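Local structure of protein toll (Drosophila melanogaster, 4LXR) at residues A[342-347]-A[366-371]; A[669-674]-A[689-694]; A[181-186]-A[203-208]. The protein serves as the cell-surface receptor for the cleaved cytokine spaetzle C-106, switching on Toll signalling in embryonic dorsal-ventral patterning and antifungal defence. All blocks are in the same frame, centred on the assembly; numbering follows the deposited sequence.

Interaction 1: A[342-347]-A[366-371]; sequences LSLDLS and TDLRLE. With NAG (2-acetamido-2-deoxy-beta-D-glucopyranose), chain D.
Strands 343-345 and 367-369 run parallel, 3° apart with axes 4.9 Å from each other, and Ser343 pairs with Asp367, Leu344 with Leu368 and Asp345 with Arg369. They are the strands of consecutive leucine-rich repeats, LRR 9 and LRR 10, in the solenoid of the Toll ectodomain. The ladder is continuous: Leu344 N donates to Asp367 O, Arg369 N to Leu344 O and Leu346 N to Arg369 O, while Leu342 O takes both Thr366 N and Asp367 N. On the buried face of Leu344 and Leu368 the leucines repeat from one turn to the next. These two lie side by side, CB of Leu344 4.0 Å from CD1 of Leu368; beyond the strands Leu346 CD1 meets Leu370 CD2 at 3.8 Å in the same fashion. Leu344 also touches Leu335 and Phe359.

The opposite face, with Ser343, Asp345, Asp367 and Arg369, is polar and carries sugar. An N-acetylglucosamine of a glycan on the protein itself gives its O6 to Asp367 OD2 (2.5 Å), and its ring O5 rests 3.2 Å from Ser343 CB; the same sugar is also bonded to Arg298. With CG of Asp367 anti to the carbonyl carbon (chi1 -68°), the carboxylate swings toward the sugar. Asp345 OD1 packs on Arg369 CB and closes an Asx turn, accepting Ser347 N and, on its syn lone pair, Ser347 OG. In one of its two modelled positions Arg369, bent at chi2 and chi3, folds over to Glu371, two residues on, in a salt bridge: NE and NH1 both grip OE2, at 2.8 and 2.7 Å. Glu371 CD in turn sits 3.5 Å from Ser347 CB.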
loop_
_atom_site.group_PDB
_atom_site.type_symbol
_atom_site.label_atom_id
_atom_site.label_comp_id
_atom_site.label_asym_id
_atom_site.label_seq_id
_atom_site.Cartn_x
_atom_site.Cartn_y
_atom_site.Cartn_z
ATOM N N LEU A 342 -22.534 -9.638 10.045
ATOM C CA LEU A 342 -21.783 -8.380 10.104
ATOM C C LEU A 342 -20.838 -8.241 8.902
ATOM O O LEU A 342 -20.650 -7.156 8.358
ATOM C CB LEU A 342 -20.973 -8.285 11.403
ATOM C CG LEU A 342 -21.747 -8.330 12.723
ATOM C CD1 LEU A 342 -20.779 -8.269 13.909
ATOM C CD2 LEU A 342 -22.813 -7.210 12.798
ATOM N N SER A 343 -20.243 -9.353 8.505
ATOM C CA SER A 343 -19.244 -9.359 7.449
ATOM C C SER A 343 -19.519 -10.501 6.484
ATOM O O SER A 343 -19.695 -11.651 6.898
ATOM C CB SER A 343 -17.855 -9.548 8.058
ATOM O OG SER A 343 -16.877 -9.668 7.050
ATOM N N LEU A 344 -19.587 -10.172 5.203
ATOM C CA LEU A 344 -19.712 -11.166 4.146
ATOM C C LEU A 344 -18.597 -10.931 3.149
ATOM O O LEU A 344 -18.414 -9.807 2.659
ATOM C CB LEU A 344 -21.058 -11.036 3.421
ATOM C CG LEU A 344 -21.242 -12.020 2.270
ATOM C CD1 LEU A 344 -21.188 -13.472 2.778
ATOM C CD2 LEU A 344 -22.568 -11.754 1.604
ATOM N N ASP A 345 -17.855 -11.985 2.850
ATOM C CA ASP A 345 -16.768 -11.898 1.893
ATOM C C ASP A 345 -17.060 -12.851 0.750
ATOM O O ASP A 345 -17.129 -14.064 0.945
ATOM C CB ASP A 345 -15.444 -12.270 2.556
ATOM C CG ASP A 345 -14.239 -11.946 1.690
ATOM O OD1 ASP A 345 -14.341 -11.956 0.435
ATOM O OD2 ASP A 345 -13.174 -11.670 2.280
ATOM N N LEU A 346 -17.229 -12.286 -0.441
ATOM C CA LEU A 346 -17.455 -13.069 -1.648
ATOM C C LEU A 346 -16.395 -12.722 -2.683
ATOM O O LEU A 346 -16.590 -12.960 -3.874
ATOM C CB LEU A 346 -18.838 -12.768 -2.230
ATOM C CG LEU A 346 -20.047 -13.296 -1.468
ATOM C CD1 LEU A 346 -21.306 -12.679 -2.041
ATOM C CD2 LEU A 346 -20.090 -14.806 -1.587
ATOM N N SER A 347 -15.294 -12.135 -2.228
ATOM C CA SER A 347 -14.225 -11.711 -3.129
ATOM C C SER A 347 -13.670 -12.906 -3.897
ATOM O O SER A 347 -13.747 -14.046 -3.423
ATOM C CB SER A 347 -13.104 -10.986 -2.359
ATOM O OG SER A 347 -12.456 -11.847 -1.420
ATOM N N THR A 366 -22.126 -4.813 8.073
ATOM C CA THR A 366 -21.258 -3.640 8.138
ATOM C C THR A 366 -20.163 -3.637 7.071
ATOM O O THR A 366 -19.679 -2.568 6.687
ATOM C CB THR A 366 -20.617 -3.461 9.531
ATOM O OG1 THR A 366 -19.770 -4.574 9.821
ATOM C CG2 THR A 366 -21.707 -3.351 10.616
ATOM N N ASP A 367 -19.790 -4.826 6.598
ATOM C CA ASP A 367 -18.671 -4.989 5.673
ATOM C C ASP A 367 -19.057 -5.948 4.577
ATOM O O ASP A 367 -19.497 -7.064 4.846
ATOM C CB ASP A 367 -17.417 -5.538 6.392
ATOM C CG ASP A 367 -16.828 -4.537 7.357
ATOM O OD1 ASP A 367 -16.083 -3.630 6.909
ATOM O OD2 ASP A 367 -17.140 -4.642 8.560
ATOM N N LEU A 368 -18.889 -5.518 3.334
ATOM C CA LEU A 368 -19.283 -6.342 2.214
ATOM C C LEU A 368 -18.183 -6.346 1.168
ATOM O O LEU A 368 -17.850 -5.306 0.607
ATOM C CB LEU A 368 -20.620 -5.865 1.627
ATOM C CG LEU A 368 -21.086 -6.613 0.381
ATOM C CD1 LEU A 368 -21.083 -8.146 0.653
ATOM C CD2 LEU A 368 -22.465 -6.149 -0.036
ATOM N N ARG A 369 -17.621 -7.523 0.908
ATOM C CA ARG A 369 -16.503 -7.654 -0.021
ATOM C C ARG A 369 -16.928 -8.403 -1.272
ATOM O O ARG A 369 -17.203 -9.608 -1.229
ATOM C CB ARG A 369 -15.334 -8.376 0.647
ATOM C CG ARG A 369 -14.932 -7.809 2.007
ATOM C CD ARG A 369 -14.263 -6.443 1.891
ATOM N NE ARG A 369 -13.027 -6.498 1.106
ATOM C CZ ARG A 369 -11.887 -5.899 1.447
ATOM N NH1 ARG A 369 -10.821 -5.999 0.657
ATOM N NH2 ARG A 369 -11.813 -5.192 2.569
ATOM N N LEU A 370 -16.989 -7.683 -2.389
ATOM C CA LEU A 370 -17.381 -8.272 -3.658
ATOM C C LEU A 370 -16.287 -8.139 -4.705
ATOM O O LEU A 370 -16.532 -8.368 -5.887
ATOM C CB LEU A 370 -18.670 -7.610 -4.172
ATOM C CG LEU A 370 -19.904 -7.850 -3.300
ATOM C CD1 LEU A 370 -21.073 -6.937 -3.719
ATOM C CD2 LEU A 370 -20.299 -9.318 -3.398
ATOM N N GLU A 371 -15.089 -7.736 -4.283
ATOM C CA GLU A 371 -14.029 -7.433 -5.245
ATOM C C GLU A 371 -13.637 -8.696 -6.027
ATOM O O GLU A 371 -13.867 -9.816 -5.564
ATOM C CB GLU A 371 -12.815 -6.759 -4.553
ATOM C CG GLU A 371 -12.059 -7.639 -3.529
ATOM C CD GLU A 371 -12.592 -7.509 -2.104
ATOM O OE1 GLU A 371 -13.790 -7.171 -1.933
ATOM O OE2 GLU A 371 -11.800 -7.727 -1.151
HETATM C C1 NAG D . -16.585 -10.401 11.887
HETATM C C2 NAG D . -15.178 -10.289 12.498
HETATM C C3 NAG D . -15.043 -8.993 13.291
HETATM C C4 NAG D . -15.472 -7.789 12.460
HETATM C C5 NAG D . -16.861 -8.021 11.865
HETATM C C6 NAG D . -17.318 -6.909 10.939
HETATM C C7 NAG D . -14.012 -12.394 12.979
HETATM C C8 NAG D . -13.786 -13.486 13.986
HETATM N N2 NAG D . -14.861 -11.430 13.342
HETATM O O3 NAG D . -13.692 -8.844 13.711
HETATM O O4 NAG D . -15.527 -6.647 13.307
HETATM O O5 NAG D . -16.858 -9.229 11.097
HETATM O O6 NAG D . -16.371 -6.637 9.912
HETATM O O7 NAG D . -13.457 -12.391 11.883
#

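Interaction 2: A[669-674]-A[689-694]; sequences SLHLAG and LTHLDI
Leu670 packs against both Leu689 and Leu692 where strands 669-671 and 691-693 lie parallel in two adjoining leucine-rich repeats, LRR 17 and LRR 18. Its CB lies 4.0 Å from Leu692 CD1; CG, anti to the carbonyl carbon (chi1 -81°), meets Leu689 CD1 at 3.8 Å; and the tip atom CD1 reaches both Leu692 CD1 (3.7 Å) and Leu689 CD2. Leu689 crosses it at about a right angle, whereas Leu692 runs alongside. The backbone of Leu670 is held from both ends, its N donating to His691 O almost straight (175°) and its O accepting Asp693 N.

On the other face the rings of His671 and His691 meet obliquely, planes 40° apart, with CE1 of His671 3.6 Å from CD2 of His691. Farther along, Asp693 lays its carboxylate against Ala673 CB, OD1 bonding to Ser695 OG, while a water accepts from Ala673 N and gives a weak bond to Asp693 OD2. Strand 643-647 flanks the pair through Leu646 against Leu670 and His647 stacked on His671, and strand 718-720 continues the row beyond strand 691-693, bringing Ser718 to His691 and Lys720 to Asp693.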
loop_
_atom_site.group_PDB
_atom_site.type_symbol
_atom_site.label_atom_id
_atom_site.label_comp_id
_atom_site.label_asym_id
_atom_site.label_seq_id
_atom_site.Cartn_x
_atom_site.Cartn_y
_atom_site.Cartn_z
ATOM N N SER A 669 6.479 47.339 -31.855
ATOM C CA SER A 669 7.897 47.028 -31.923
ATOM C C SER A 669 8.263 46.689 -33.358
ATOM O O SER A 669 7.738 45.719 -33.922
ATOM C CB SER A 669 8.209 45.828 -31.029
ATOM O OG SER A 669 9.433 45.991 -30.357
ATOM N N LEU A 670 9.139 47.495 -33.954
ATOM C CA LEU A 670 9.638 47.238 -35.296
ATOM C C LEU A 670 11.072 46.748 -35.221
ATOM O O LEU A 670 11.959 47.474 -34.778
ATOM C CB LEU A 670 9.584 48.498 -36.156
ATOM C CG LEU A 670 8.244 48.872 -36.779
ATOM C CD1 LEU A 670 8.296 50.263 -37.433
ATOM C CD2 LEU A 670 7.826 47.796 -37.784
ATOM N N HIS A 671 11.290 45.511 -35.653
ATOM C CA HIS A 671 12.611 44.900 -35.640
ATOM C C HIS A 671 13.046 44.724 -37.081
ATOM O O HIS A 671 12.691 43.734 -37.738
ATOM C CB HIS A 671 12.567 43.555 -34.910
ATOM C CG HIS A 671 11.960 43.641 -33.543
ATOM N ND1 HIS A 671 12.715 43.820 -32.402
ATOM C CD2 HIS A 671 10.667 43.613 -33.140
ATOM C CE1 HIS A 671 11.914 43.875 -31.353
ATOM N NE2 HIS A 671 10.667 43.752 -31.773
ATOM N N LEU A 672 13.803 45.704 -37.570
ATOM C CA LEU A 672 14.104 45.799 -38.985
ATOM C C LEU A 672 15.594 45.689 -39.287
ATOM O O LEU A 672 16.028 46.073 -40.365
ATOM C CB LEU A 672 13.566 47.129 -39.526
ATOM C CG LEU A 672 12.105 47.416 -39.166
ATOM C CD1 LEU A 672 11.722 48.843 -39.530
ATOM C CD2 LEU A 672 11.180 46.400 -39.864
ATOM N N ALA A 673 16.380 45.173 -38.350
ATOM C CA ALA A 673 17.815 45.071 -38.590
ATOM C C ALA A 673 18.110 44.249 -39.835
ATOM O O ALA A 673 17.542 43.171 -40.026
ATOM C CB ALA A 673 18.531 44.478 -37.375
ATOM N N GLY A 674 18.980 44.770 -40.693
ATOM C CA GLY A 674 19.468 44.011 -41.832
ATOM C C GLY A 674 18.600 44.109 -43.069
ATOM O O GLY A 674 18.424 43.132 -43.782
ATOM N N LEU A 689 4.283 52.830 -31.356
ATOM C CA LEU A 689 5.668 52.348 -31.400
ATOM C C LEU A 689 6.482 52.752 -30.178
ATOM O O LEU A 689 6.474 53.919 -29.786
ATOM C CB LEU A 689 6.370 52.867 -32.668
ATOM C CG LEU A 689 7.546 52.039 -33.198
ATOM C CD1 LEU A 689 7.073 50.649 -33.646
ATOM C CD2 LEU A 689 8.242 52.758 -34.336
ATOM N N THR A 690 7.194 51.791 -29.586
ATOM C CA THR A 690 8.076 52.074 -28.451
ATOM C C THR A 690 9.485 51.545 -28.700
ATOM O O THR A 690 10.391 51.754 -27.895
ATOM C CB THR A 690 7.564 51.445 -27.135
ATOM O OG1 THR A 690 7.654 50.022 -27.230
ATOM C CG2 THR A 690 6.109 51.845 -26.853
ATOM N N HIS A 691 9.670 50.859 -29.817
ATOM C CA HIS A 691 10.982 50.328 -30.168
ATOM C C HIS A 691 11.151 50.319 -31.692
ATOM O O HIS A 691 10.275 49.833 -32.437
ATOM C CB HIS A 691 11.155 48.922 -29.567
ATOM C CG HIS A 691 12.457 48.265 -29.908
ATOM N ND1 HIS A 691 13.635 48.564 -29.258
ATOM C CD2 HIS A 691 12.765 47.319 -30.826
ATOM C CE1 HIS A 691 14.612 47.832 -29.763
ATOM N NE2 HIS A 691 14.110 47.067 -30.716
ATOM N N LEU A 692 12.262 50.876 -32.156
ATOM C CA LEU A 692 12.548 50.946 -33.579
ATOM C C LEU A 692 13.985 50.517 -33.805
ATOM O O LEU A 692 14.923 51.245 -33.472
ATOM C CB LEU A 692 12.337 52.372 -34.101
ATOM C CG LEU A 692 12.535 52.675 -35.586
ATOM C CD1 LEU A 692 11.490 51.956 -36.447
ATOM C CD2 LEU A 692 12.494 54.205 -35.855
ATOM N N ASP A 693 14.161 49.333 -34.371
ATOM C CA ASP A 693 15.498 48.855 -34.670
ATOM C C ASP A 693 15.678 48.972 -36.165
ATOM O O ASP A 693 15.176 48.136 -36.915
ATOM C CB ASP A 693 15.690 47.402 -34.200
ATOM C CG ASP A 693 17.087 46.848 -34.506
ATOM O OD1 ASP A 693 17.881 47.475 -35.247
ATOM O OD2 ASP A 693 17.399 45.755 -34.004
ATOM N N ILE A 694 16.388 50.021 -36.591
ATOM C CA ILE A 694 16.692 50.218 -37.998
ATOM C C ILE A 694 18.186 50.144 -38.239
ATOM O O ILE A 694 18.712 50.795 -39.146
ATOM C CB ILE A 694 16.145 51.564 -38.543
ATOM C CG1 ILE A 694 16.572 52.732 -37.646
ATOM C CG2 ILE A 694 14.631 51.474 -38.735
ATOM C CD1 ILE A 694 15.843 54.033 -37.904
HETATM O O HOH W 1 15.799 44.097 -35.418
#

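Interaction 3: A[181-186]-A[203-208]; sequences KLRQMP and SNQLHN
Asn204 and Leu182 form the close-fitting half of this contact. OD1 of Asn204 accepts Leu182 N at 2.9 Å, the donor tilted 29° from the carbonyl plane, and also lies against Leu182 CB. Asn204 ND2 donates to Phe177 O and Leu201 O, so one buried amide ties two turns together. Leu182 O in turn accepts Gln205 N (2.9 Å), and Leu206 sends CD2 to within 3.6 Å of Arg183 C and Gln184 N. An asparagine at this place is characteristic of leucine-rich repeats, one per turn forming the asparagine ladder: segment 181-186 belongs to LRR 2 and 203-208 to LRR 3, both in the loops that follow the strands. At the start of segment 203-208, Ser203 packs on Ala58 of the spaetzle C-106 chain.

The outer half is looser and watery. Gln205 CG stands between the backbone N and the carbonyl carbon (chi1 52°), and the chain, extended beyond it, carries the amide over the Arg183 guanidinium, planes 20° apart and stacked, NE2 3.5 Å above its centre. NH1 of Arg183 also donates in plane to Lys181 O at 3.0 Å, and a water joins that nitrogen to Gln205 OE1. A leucine in place of Arg183 would probably leave the Gln205 amide without its stacking partner and Lys181 O without this donor. Toward the far end, Gln184 and Asn208 only approach, NE2 to OD1 3.9 Å, and a second water bridges Arg183 O to Asn208 N.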
loop_
_atom_site.group_PDB
_atom_site.type_symbol
_atom_site.label_atom_id
_atom_site.label_comp_id
_atom_site.label_asym_id
_atom_site.label_seq_id
_atom_site.Cartn_x
_atom_site.Cartn_y
_atom_site.Cartn_z
ATOM N N LYS A 181 2.417 -38.794 12.197
ATOM C CA LYS A 181 2.069 -39.753 11.153
ATOM C C LYS A 181 0.901 -40.638 11.591
ATOM O O LYS A 181 0.818 -41.810 11.205
ATOM C CB LYS A 181 3.293 -40.605 10.773
ATOM C CG LYS A 181 4.358 -39.875 9.924
ATOM C CD LYS A 181 5.574 -40.809 9.694
ATOM C CE LYS A 181 6.598 -40.238 8.700
ATOM N NZ LYS A 181 7.757 -41.182 8.452
ATOM N N LEU A 182 -0.001 -40.080 12.396
ATOM C CA LEU A 182 -1.096 -40.881 12.951
ATOM C C LEU A 182 -2.069 -41.386 11.885
ATOM O O LEU A 182 -2.547 -40.614 11.058
ATOM C CB LEU A 182 -1.840 -40.110 14.053
ATOM C CG LEU A 182 -0.986 -39.916 15.308
ATOM C CD1 LEU A 182 -1.578 -38.878 16.248
ATOM C CD2 LEU A 182 -0.775 -41.260 16.026
ATOM N N ARG A 183 -2.359 -42.683 11.909
ATOM C CA ARG A 183 -3.294 -43.283 10.949
ATOM C C ARG A 183 -4.641 -43.593 11.576
ATOM O O ARG A 183 -5.661 -43.683 10.878
ATOM C CB ARG A 183 -2.747 -44.598 10.414
ATOM C CG ARG A 183 -1.453 -44.493 9.681
ATOM C CD ARG A 183 -0.416 -45.428 10.287
ATOM N NE ARG A 183 0.528 -45.842 9.259
ATOM C CZ ARG A 183 1.582 -45.132 8.868
ATOM N NH1 ARG A 183 1.853 -43.961 9.442
ATOM N NH2 ARG A 183 2.373 -45.610 7.911
ATOM N N GLN A 184 -4.626 -43.813 12.889
ATOM C CA GLN A 184 -5.826 -44.182 13.619
ATOM C C GLN A 184 -5.913 -43.396 14.924
ATOM O O GLN A 184 -4.896 -43.109 15.548
ATOM C CB GLN A 184 -5.834 -45.702 13.940
ATOM C CG GLN A 184 -5.600 -46.618 12.734
ATOM C CD GLN A 184 -6.755 -46.579 11.735
ATOM O OE1 GLN A 184 -7.863 -46.144 12.070
ATOM N NE2 GLN A 184 -6.500 -47.034 10.500
ATOM N N MET A 185 -7.136 -43.070 15.337
ATOM C CA MET A 185 -7.372 -42.610 16.695
ATOM C C MET A 185 -7.100 -43.744 17.682
ATOM O O MET A 185 -7.619 -44.846 17.526
ATOM C CB MET A 185 -8.819 -42.140 16.859
ATOM C CG MET A 185 -9.049 -41.318 18.120
ATOM S SD MET A 185 -8.319 -39.679 17.925
ATOM C CE MET A 185 -9.291 -39.095 16.543
ATOM N N PRO A 186 -6.281 -43.478 18.706
ATOM C CA PRO A 186 -6.120 -44.444 19.802
ATOM C C PRO A 186 -7.476 -44.727 20.441
ATOM O O PRO A 186 -8.277 -43.813 20.586
ATOM C CB PRO A 186 -5.199 -43.708 20.787
ATOM C CG PRO A 186 -4.469 -42.721 19.947
ATOM C CD PRO A 186 -5.468 -42.270 18.906
ATOM N N SER A 203 -2.385 -32.323 10.020
ATOM C CA SER A 203 -1.186 -32.813 9.327
ATOM C C SER A 203 -0.792 -34.193 9.824
ATOM O O SER A 203 0.365 -34.437 10.164
ATOM C CB SER A 203 -0.011 -31.844 9.474
ATOM O OG SER A 203 -0.230 -30.654 8.743
ATOM N N ASN A 204 -1.779 -35.075 9.888
ATOM C CA ASN A 204 -1.541 -36.483 10.136
ATOM C C ASN A 204 -2.040 -37.252 8.928
ATOM O O ASN A 204 -2.137 -36.688 7.844
ATOM C CB ASN A 204 -2.224 -36.916 11.434
ATOM C CG ASN A 204 -1.389 -36.583 12.646
ATOM O OD1 ASN A 204 -0.365 -37.223 12.874
ATOM N ND2 ASN A 204 -1.783 -35.542 13.404
ATOM N N GLN A 205 -2.362 -38.529 9.081
ATOM C CA GLN A 205 -2.878 -39.265 7.930
ATOM C C GLN A 205 -4.070 -40.099 8.366
ATOM O O GLN A 205 -4.126 -41.311 8.144
ATOM C CB GLN A 205 -1.771 -40.067 7.192
ATOM C CG GLN A 205 -0.915 -40.990 8.085
ATOM C CD GLN A 205 0.232 -41.681 7.329
ATOM O OE1 GLN A 205 1.357 -41.192 7.304
ATOM N NE2 GLN A 205 -0.055 -42.818 6.720
ATOM N N LEU A 206 -5.021 -39.414 9.002
ATOM C CA LEU A 206 -6.219 -40.039 9.561
ATOM C C LEU A 206 -7.299 -40.223 8.493
ATOM O O LEU A 206 -8.250 -39.447 8.408
ATOM C CB LEU A 206 -6.753 -39.192 10.724
ATOM C CG LEU A 206 -5.825 -39.064 11.937
ATOM C CD1 LEU A 206 -6.264 -37.875 12.795
ATOM C CD2 LEU A 206 -5.798 -40.370 12.773
ATOM N N HIS A 207 -7.132 -41.267 7.690
ATOM C CA HIS A 207 -7.991 -41.553 6.551
ATOM C C HIS A 207 -9.142 -42.502 6.883
ATOM O O HIS A 207 -9.782 -43.025 5.980
ATOM C CB HIS A 207 -7.151 -42.197 5.441
ATOM C CG HIS A 207 -5.964 -41.384 5.041
ATOM N ND1 HIS A 207 -4.900 -41.912 4.342
ATOM C CD2 HIS A 207 -5.682 -40.072 5.229
ATOM C CE1 HIS A 207 -4.014 -40.959 4.114
ATOM N NE2 HIS A 207 -4.461 -39.834 4.648
ATOM N N ASN A 208 -9.394 -42.754 8.161
ATOM C CA ASN A 208 -10.413 -43.738 8.528
ATOM C C ASN A 208 -11.187 -43.369 9.791
ATOM O O ASN A 208 -11.527 -44.231 10.580
ATOM C CB ASN A 208 -9.782 -45.128 8.688
ATOM C CG ASN A 208 -9.248 -45.689 7.369
ATOM O OD1 ASN A 208 -8.033 -45.787 7.168
ATOM N ND2 ASN A 208 -10.157 -46.064 6.469
HETATM O O HOH W 2 -8.075 -42.610 10.621
HETATM O O HOH W 3 3.758 -43.042 7.895
HETATM O O HOH W 4 -5.532 -44.185 8.020
#

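How the interactions relate
The three contacts come along the chain in the order interaction 3, interaction 1, interaction 2, each closing before the next opens, and each joins neighbouring leucine-rich repeats of the extracellular part of Toll. Interactions 1 and 3 belong to the same long run of repeats, their centres about 36 Å apart; one links parallel strands, the other the loops that follow such strands. Interaction 2 lies in a separate seven-stranded sheet that includes strands 643-647 and 718-720, with its centre about 74 Å from that of interaction 1 and about 102 Å from that of interaction 3. Neighbour-to-neighbour links thus recur along an elongated receptor, with spaetzle touching one residue of interaction 3 and a glycan resting on one end of interaction 1.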